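Local coordinates for protein GH127 beta-L-arabinofuranoside (Geobacillus stearothermophilus, PDB 4QK0) that probably hydrolyses beta-L-arabinofuranosides, releasing L-arabinose, as a bacterial glycoside hydrolase of family 127, at residues G548-E562 against R636-K648. Sequence-based numbering, arbitrary orientation.
Sequences GKVALQRGPIVYCLE and RGEGEMVVWVNEK
One face of the Trp-644 indole is covered by the methyl of Ala-551, whose CB sits 3.8 Å from the centroid of the six-membered ring in a CH-pi contact; Lys-549 C and Val-550 N border the edge. Trp-644 CG stands anti to the carbonyl carbon (chi1 -71°), and chi2 of 96° turns the ring's face onto Ala-551, small enough to let it lie this close. At the Arg-636 guanidinium edge, Arg-636 NH2 donates to Glu-562 OE1 at 2.9 Å, a salt bridge reaching the anti side of a carboxylate turned 41° from the guanidinium plane; a water also lies there, weakly bound to NE. Asp-565 shares NH2, while Cys-634 N holds Glu-562 OE2, with waters close by. Strand 641-647 pairs antiparallel with both arms of hairpin 549-562: Val-550 and Val-645 exchange two hydrogen bonds, as do Leu-561 and Val-642. Between these pairs, a water links Leu-552 N, Tyr-559 O and Val-643 O, and branched, apolar Val-643 packs CG1 against Val-558 CG1 at 3.9 Å. Replacing Trp-644 with an alanine would probably strip the Ala-551 methyl of its aromatic cover and open a gap beside the strand. Pairing and apolar packing thus tie the C-terminal strand into its domain, and Arg-636 probably stabilises the buried Glu-562 carboxylate as a charge.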
loop_
_atom_site.group_PDB
_atom_site.type_symbol
_atom_site.label_atom_id
_atom_site.label_comp_id
_atom_site.label_asym_id
_atom_site.label_seq_id
_atom_site.Cartn_x
_atom_site.Cartn_y
_atom_site.Cartn_z
ATOM N N GLY A 548 4.182 -11.317 -15.378
ATOM C CA GLY A 548 5.249 -12.270 -15.109
ATOM C C GLY A 548 4.981 -13.331 -14.052
ATOM O O GLY A 548 5.923 -13.982 -13.574
ATOM N N LYS A 549 3.725 -13.479 -13.645
ATOM C CA LYS A 549 3.382 -14.417 -12.591
ATOM C C LYS A 549 2.361 -15.403 -13.039
ATOM O O LYS A 549 1.660 -15.154 -13.982
ATOM C CB LYS A 549 2.881 -13.722 -11.368
ATOM C CG LYS A 549 3.843 -12.718 -10.798
ATOM C CD LYS A 549 3.261 -12.297 -9.450
ATOM C CE LYS A 549 3.826 -11.008 -8.914
ATOM N NZ LYS A 549 5.151 -11.270 -8.333
ATOM N N VAL A 550 2.273 -16.519 -12.318
ATOM C CA VAL A 550 1.411 -17.632 -12.668
ATOM C C VAL A 550 0.862 -18.218 -11.377
ATOM O O VAL A 550 1.503 -18.116 -10.326
ATOM C CB VAL A 550 2.202 -18.664 -13.468
ATOM C CG1 VAL A 550 3.219 -19.355 -12.603
ATOM C CG2 VAL A 550 1.307 -19.705 -14.089
ATOM N N ALA A 551 -0.368 -18.737 -11.438
ATOM C CA ALA A 551 -1.022 -19.357 -10.288
ATOM C C ALA A 551 -1.284 -20.765 -10.658
ATOM O O ALA A 551 -1.584 -21.093 -11.812
ATOM C CB ALA A 551 -2.315 -18.652 -9.922
ATOM N N LEU A 552 -1.217 -21.635 -9.672
ATOM C CA LEU A 552 -1.601 -23.025 -9.924
ATOM C C LEU A 552 -3.039 -23.317 -9.488
ATOM O O LEU A 552 -3.511 -22.840 -8.460
ATOM C CB LEU A 552 -0.672 -23.951 -9.173
ATOM C CG LEU A 552 0.775 -23.777 -9.597
ATOM C CD1 LEU A 552 1.645 -24.675 -8.777
ATOM C CD2 LEU A 552 0.999 -24.073 -11.070
ATOM N N GLN A 553 -3.744 -24.073 -10.323
ATOM C CA GLN A 553 -5.109 -24.462 -10.047
ATOM C C GLN A 553 -5.349 -25.901 -10.526
ATOM O O GLN A 553 -4.903 -26.310 -11.593
ATOM C CB GLN A 553 -6.097 -23.518 -10.723
ATOM C CG GLN A 553 -7.540 -23.803 -10.341
ATOM C CD GLN A 553 -8.569 -22.802 -10.836
ATOM O OE1 GLN A 553 -8.279 -21.623 -10.990
ATOM N NE2 GLN A 553 -9.815 -23.261 -10.972
ATOM N N ARG A 554 -6.140 -26.627 -9.757
ATOM C CA ARG A 554 -6.578 -27.989 -10.164
ATOM C C ARG A 554 -8.056 -28.199 -9.847
ATOM O O ARG A 554 -8.468 -28.048 -8.693
ATOM C CB ARG A 554 -5.745 -28.997 -9.398
ATOM C CG ARG A 554 -6.106 -30.437 -9.659
ATOM C CD ARG A 554 -5.153 -31.410 -8.965
ATOM N NE ARG A 554 -5.533 -32.766 -9.380
ATOM C CZ ARG A 554 -6.503 -33.491 -8.828
ATOM N NH1 ARG A 554 -7.198 -33.063 -7.804
ATOM N NH2 ARG A 554 -6.784 -34.662 -9.319
ATOM N N GLY A 555 -8.864 -28.542 -10.848
ATOM C CA GLY A 555 -10.316 -28.568 -10.612
ATOM C C GLY A 555 -10.701 -27.157 -10.230
ATOM O O GLY A 555 -10.142 -26.194 -10.769
ATOM N N PRO A 556 -11.601 -27.003 -9.257
ATOM C CA PRO A 556 -12.020 -25.670 -8.763
ATOM C C PRO A 556 -11.071 -25.021 -7.723
ATOM O O PRO A 556 -11.364 -23.924 -7.258
ATOM C CB PRO A 556 -13.359 -25.981 -8.063
ATOM C CG PRO A 556 -13.115 -27.325 -7.463
ATOM C CD PRO A 556 -12.268 -28.061 -8.489
ATOM N N ILE A 557 -9.993 -25.717 -7.347
ATOM C CA ILE A 557 -9.186 -25.301 -6.232
ATOM C C ILE A 557 -7.898 -24.595 -6.669
ATOM O O ILE A 557 -7.110 -25.137 -7.442
ATOM C CB ILE A 557 -8.873 -26.464 -5.284
ATOM C CG1 ILE A 557 -10.180 -26.786 -4.539
ATOM C CG2 ILE A 557 -7.801 -26.037 -4.289
ATOM C CD1 ILE A 557 -10.060 -27.983 -3.643
ATOM N N VAL A 558 -7.781 -23.366 -6.191
ATOM C CA VAL A 558 -6.619 -22.572 -6.375
ATOM C C VAL A 558 -5.618 -22.957 -5.274
ATOM O O VAL A 558 -5.965 -23.038 -4.082
ATOM C CB VAL A 558 -6.940 -21.074 -6.296
ATOM C CG1 VAL A 558 -5.692 -20.260 -6.476
ATOM C CG2 VAL A 558 -7.924 -20.673 -7.391
ATOM N N TYR A 559 -4.377 -23.087 -5.708
ATOM C CA TYR A 559 -3.279 -23.509 -4.850
ATOM C C TYR A 559 -2.400 -22.314 -4.404
ATOM O O TYR A 559 -2.470 -21.251 -4.969
ATOM C CB TYR A 559 -2.465 -24.570 -5.624
ATOM C CG TYR A 559 -3.107 -25.906 -5.444
ATOM C CD1 TYR A 559 -4.301 -26.223 -6.063
ATOM C CD2 TYR A 559 -2.558 -26.820 -4.557
ATOM C CE1 TYR A 559 -4.960 -27.434 -5.807
ATOM C CE2 TYR A 559 -3.141 -28.042 -4.352
ATOM C CZ TYR A 559 -4.370 -28.340 -4.949
ATOM O OH TYR A 559 -4.971 -29.541 -4.665
ATOM N N CYS A 560 -1.591 -22.536 -3.372
ATOM C CA CYS A 560 -0.638 -21.537 -2.866
ATOM C C CYS A 560 0.607 -22.225 -2.370
ATOM O O CYS A 560 0.609 -23.480 -2.184
ATOM C CB CYS A 560 -1.233 -20.728 -1.779
ATOM S SG CYS A 560 -1.435 -21.550 -0.206
ATOM N N LEU A 561 1.691 -21.449 -2.240
ATOM C CA LEU A 561 2.934 -21.968 -1.629
ATOM C C LEU A 561 3.095 -21.344 -0.282
ATOM O O LEU A 561 2.836 -20.140 -0.110
ATOM C CB LEU A 561 4.157 -21.645 -2.436
ATOM C CG LEU A 561 4.194 -21.930 -3.912
ATOM C CD1 LEU A 561 5.604 -21.746 -4.482
ATOM C CD2 LEU A 561 3.764 -23.319 -4.170
ATOM N N GLU A 562 3.418 -22.174 0.713
ATOM C CA GLU A 562 3.693 -21.711 2.084
ATOM C C GLU A 562 5.174 -21.941 2.513
ATOM O O GLU A 562 5.842 -22.892 2.076
ATOM C CB GLU A 562 2.795 -22.427 3.080
ATOM C CG GLU A 562 1.307 -22.034 3.048
ATOM C CD GLU A 562 0.601 -22.412 4.353
ATOM O OE1 GLU A 562 0.345 -23.591 4.513
ATOM O OE2 GLU A 562 0.374 -21.553 5.228
ATOM N N ARG A 636 -0.622 -24.270 9.710
ATOM C CA ARG A 636 0.605 -24.861 10.196
ATOM C C ARG A 636 1.585 -23.782 10.614
ATOM O O ARG A 636 2.755 -23.896 10.437
ATOM C CB ARG A 636 1.167 -25.730 9.108
ATOM C CG ARG A 636 0.243 -26.904 8.803
ATOM C CD ARG A 636 0.651 -27.673 7.565
ATOM N NE ARG A 636 0.685 -26.832 6.367
ATOM C CZ ARG A 636 1.406 -27.088 5.284
ATOM N NH1 ARG A 636 2.203 -28.148 5.233
ATOM N NH2 ARG A 636 1.398 -26.249 4.277
ATOM N N GLY A 637 1.065 -22.745 11.230
ATOM C CA GLY A 637 1.851 -21.679 11.796
ATOM C C GLY A 637 2.103 -20.513 10.858
ATOM O O GLY A 637 1.943 -20.589 9.637
ATOM N N GLU A 638 2.519 -19.424 11.473
ATOM C CA GLU A 638 2.841 -18.198 10.777
ATOM C C GLU A 638 3.960 -18.416 9.761
ATOM O O GLU A 638 4.898 -19.173 9.989
ATOM C CB GLU A 638 3.234 -17.125 11.782
ATOM C CG GLU A 638 3.320 -15.730 11.186
ATOM C CD GLU A 638 3.276 -14.612 12.230
ATOM O OE1 GLU A 638 2.549 -14.713 13.226
ATOM O OE2 GLU A 638 4.013 -13.631 12.073
ATOM N N GLY A 639 3.806 -17.808 8.597
ATOM C CA GLY A 639 4.819 -17.901 7.569
ATOM C C GLY A 639 4.394 -17.211 6.291
ATOM O O GLY A 639 3.234 -16.778 6.147
ATOM N N GLU A 640 5.342 -17.059 5.380
ATOM C CA GLU A 640 5.050 -16.525 4.074
ATOM C C GLU A 640 4.043 -17.423 3.335
ATOM O O GLU A 640 4.025 -18.658 3.528
ATOM C CB GLU A 640 6.346 -16.391 3.256
ATOM C CG GLU A 640 7.280 -15.320 3.798
ATOM C CD GLU A 640 8.431 -14.991 2.843
ATOM O OE1 GLU A 640 8.251 -14.960 1.594
ATOM O OE2 GLU A 640 9.546 -14.821 3.352
HETATM N N MSE A 641 3.298 -16.784 2.418
HETATM C CA MSE A 641 2.382 -17.481 1.473
HETATM C C MSE A 641 2.244 -16.678 0.218
HETATM O O MSE A 641 2.210 -15.476 0.285
HETATM C CB MSE A 641 1.031 -17.678 2.165
HETATM C CG MSE A 641 0.031 -18.445 1.305
HETATM SE SE MSE A 641 -0.950 -17.170 0.121
HETATM C CE MSE A 641 -2.012 -16.290 1.402
ATOM N N VAL A 642 2.245 -17.336 -0.940
ATOM C CA VAL A 642 1.891 -16.697 -2.179
ATOM C C VAL A 642 1.040 -17.583 -3.016
ATOM O O VAL A 642 1.216 -18.770 -3.003
ATOM C CB VAL A 642 3.092 -16.286 -3.072
ATOM C CG1 VAL A 642 3.881 -15.183 -2.417
ATOM C CG2 VAL A 642 4.023 -17.438 -3.342
ATOM N N VAL A 643 0.166 -16.945 -3.806
ATOM C CA VAL A 643 -0.624 -17.605 -4.836
ATOM C C VAL A 643 0.019 -17.361 -6.185
ATOM O O VAL A 643 0.274 -18.302 -6.939
ATOM C CB VAL A 643 -2.078 -17.068 -4.886
ATOM C CG1 VAL A 643 -2.845 -17.556 -6.125
ATOM C CG2 VAL A 643 -2.821 -17.489 -3.643
ATOM N N TRP A 644 0.285 -16.093 -6.493
ATOM C CA TRP A 644 0.836 -15.785 -7.762
ATOM C C TRP A 644 2.353 -15.904 -7.667
ATOM O O TRP A 644 3.016 -15.089 -7.028
ATOM C CB TRP A 644 0.389 -14.396 -8.205
ATOM C CG TRP A 644 -1.024 -14.391 -8.563
ATOM C CD1 TRP A 644 -2.081 -14.036 -7.773
ATOM C CD2 TRP A 644 -1.567 -14.742 -9.828
ATOM N NE1 TRP A 644 -3.235 -14.190 -8.451
ATOM C CE2 TRP A 644 -2.946 -14.596 -9.733
ATOM C CE3 TRP A 644 -1.011 -15.158 -11.038
ATOM C CZ2 TRP A 644 -3.801 -14.862 -10.799
ATOM C CZ3 TRP A 644 -1.843 -15.391 -12.097
ATOM C CH2 TRP A 644 -3.246 -15.270 -11.960
ATOM N N VAL A 645 2.909 -16.872 -8.352
ATOM C CA VAL A 645 4.350 -17.086 -8.314
ATOM C C VAL A 645 5.034 -16.587 -9.585
ATOM O O VAL A 645 4.472 -16.677 -10.678
ATOM C CB VAL A 645 4.737 -18.530 -7.826
ATOM C CG1 VAL A 645 3.564 -19.423 -7.541
ATOM C CG2 VAL A 645 5.756 -19.234 -8.675
ATOM N N ASN A 646 6.210 -16.015 -9.418
ATOM C CA ASN A 646 7.030 -15.607 -10.521
ATOM C C ASN A 646 7.358 -16.713 -11.476
ATOM O O ASN A 646 7.666 -17.788 -11.091
ATOM C CB ASN A 646 8.321 -14.955 -10.062
ATOM C CG ASN A 646 8.108 -13.638 -9.441
ATOM O OD1 ASN A 646 8.413 -13.462 -8.320
ATOM N ND2 ASN A 646 7.591 -12.725 -10.164
ATOM N N GLU A 647 7.284 -16.392 -12.738
ATOM C CA GLU A 647 7.467 -17.338 -13.786
ATOM C C GLU A 647 8.856 -17.276 -14.392
ATOM O O GLU A 647 9.432 -16.243 -14.521
ATOM C CB GLU A 647 6.363 -17.127 -14.823
ATOM C CG GLU A 647 6.301 -18.077 -15.984
ATOM C CD GLU A 647 4.897 -18.292 -16.552
ATOM O OE1 GLU A 647 4.301 -17.365 -17.101
ATOM O OE2 GLU A 647 4.398 -19.414 -16.473
ATOM N N LYS A 648 9.382 -18.446 -14.687
ATOM C CA LYS A 648 10.561 -18.719 -15.508
ATOM C C LYS A 648 11.844 -18.004 -15.208
ATOM O O LYS A 648 12.844 -18.655 -14.952
ATOM C CB LYS A 648 10.227 -18.667 -16.990
ATOM C CG LYS A 648 10.536 -17.353 -17.661
ATOM C CD LYS A 648 11.230 -17.566 -18.992
ATOM C CE LYS A 648 12.500 -16.738 -19.106
ATOM N NZ LYS A 648 13.674 -17.615 -19.287
HETATM O O HOH W 1 -0.827 -20.872 -7.112
HETATM O O HOH W 2 -1.472 -24.327 6.488
HETATM O O HOH W 3 2.146 -19.795 5.533
HETATM O O HOH W 4 0.767 -22.331 7.864
#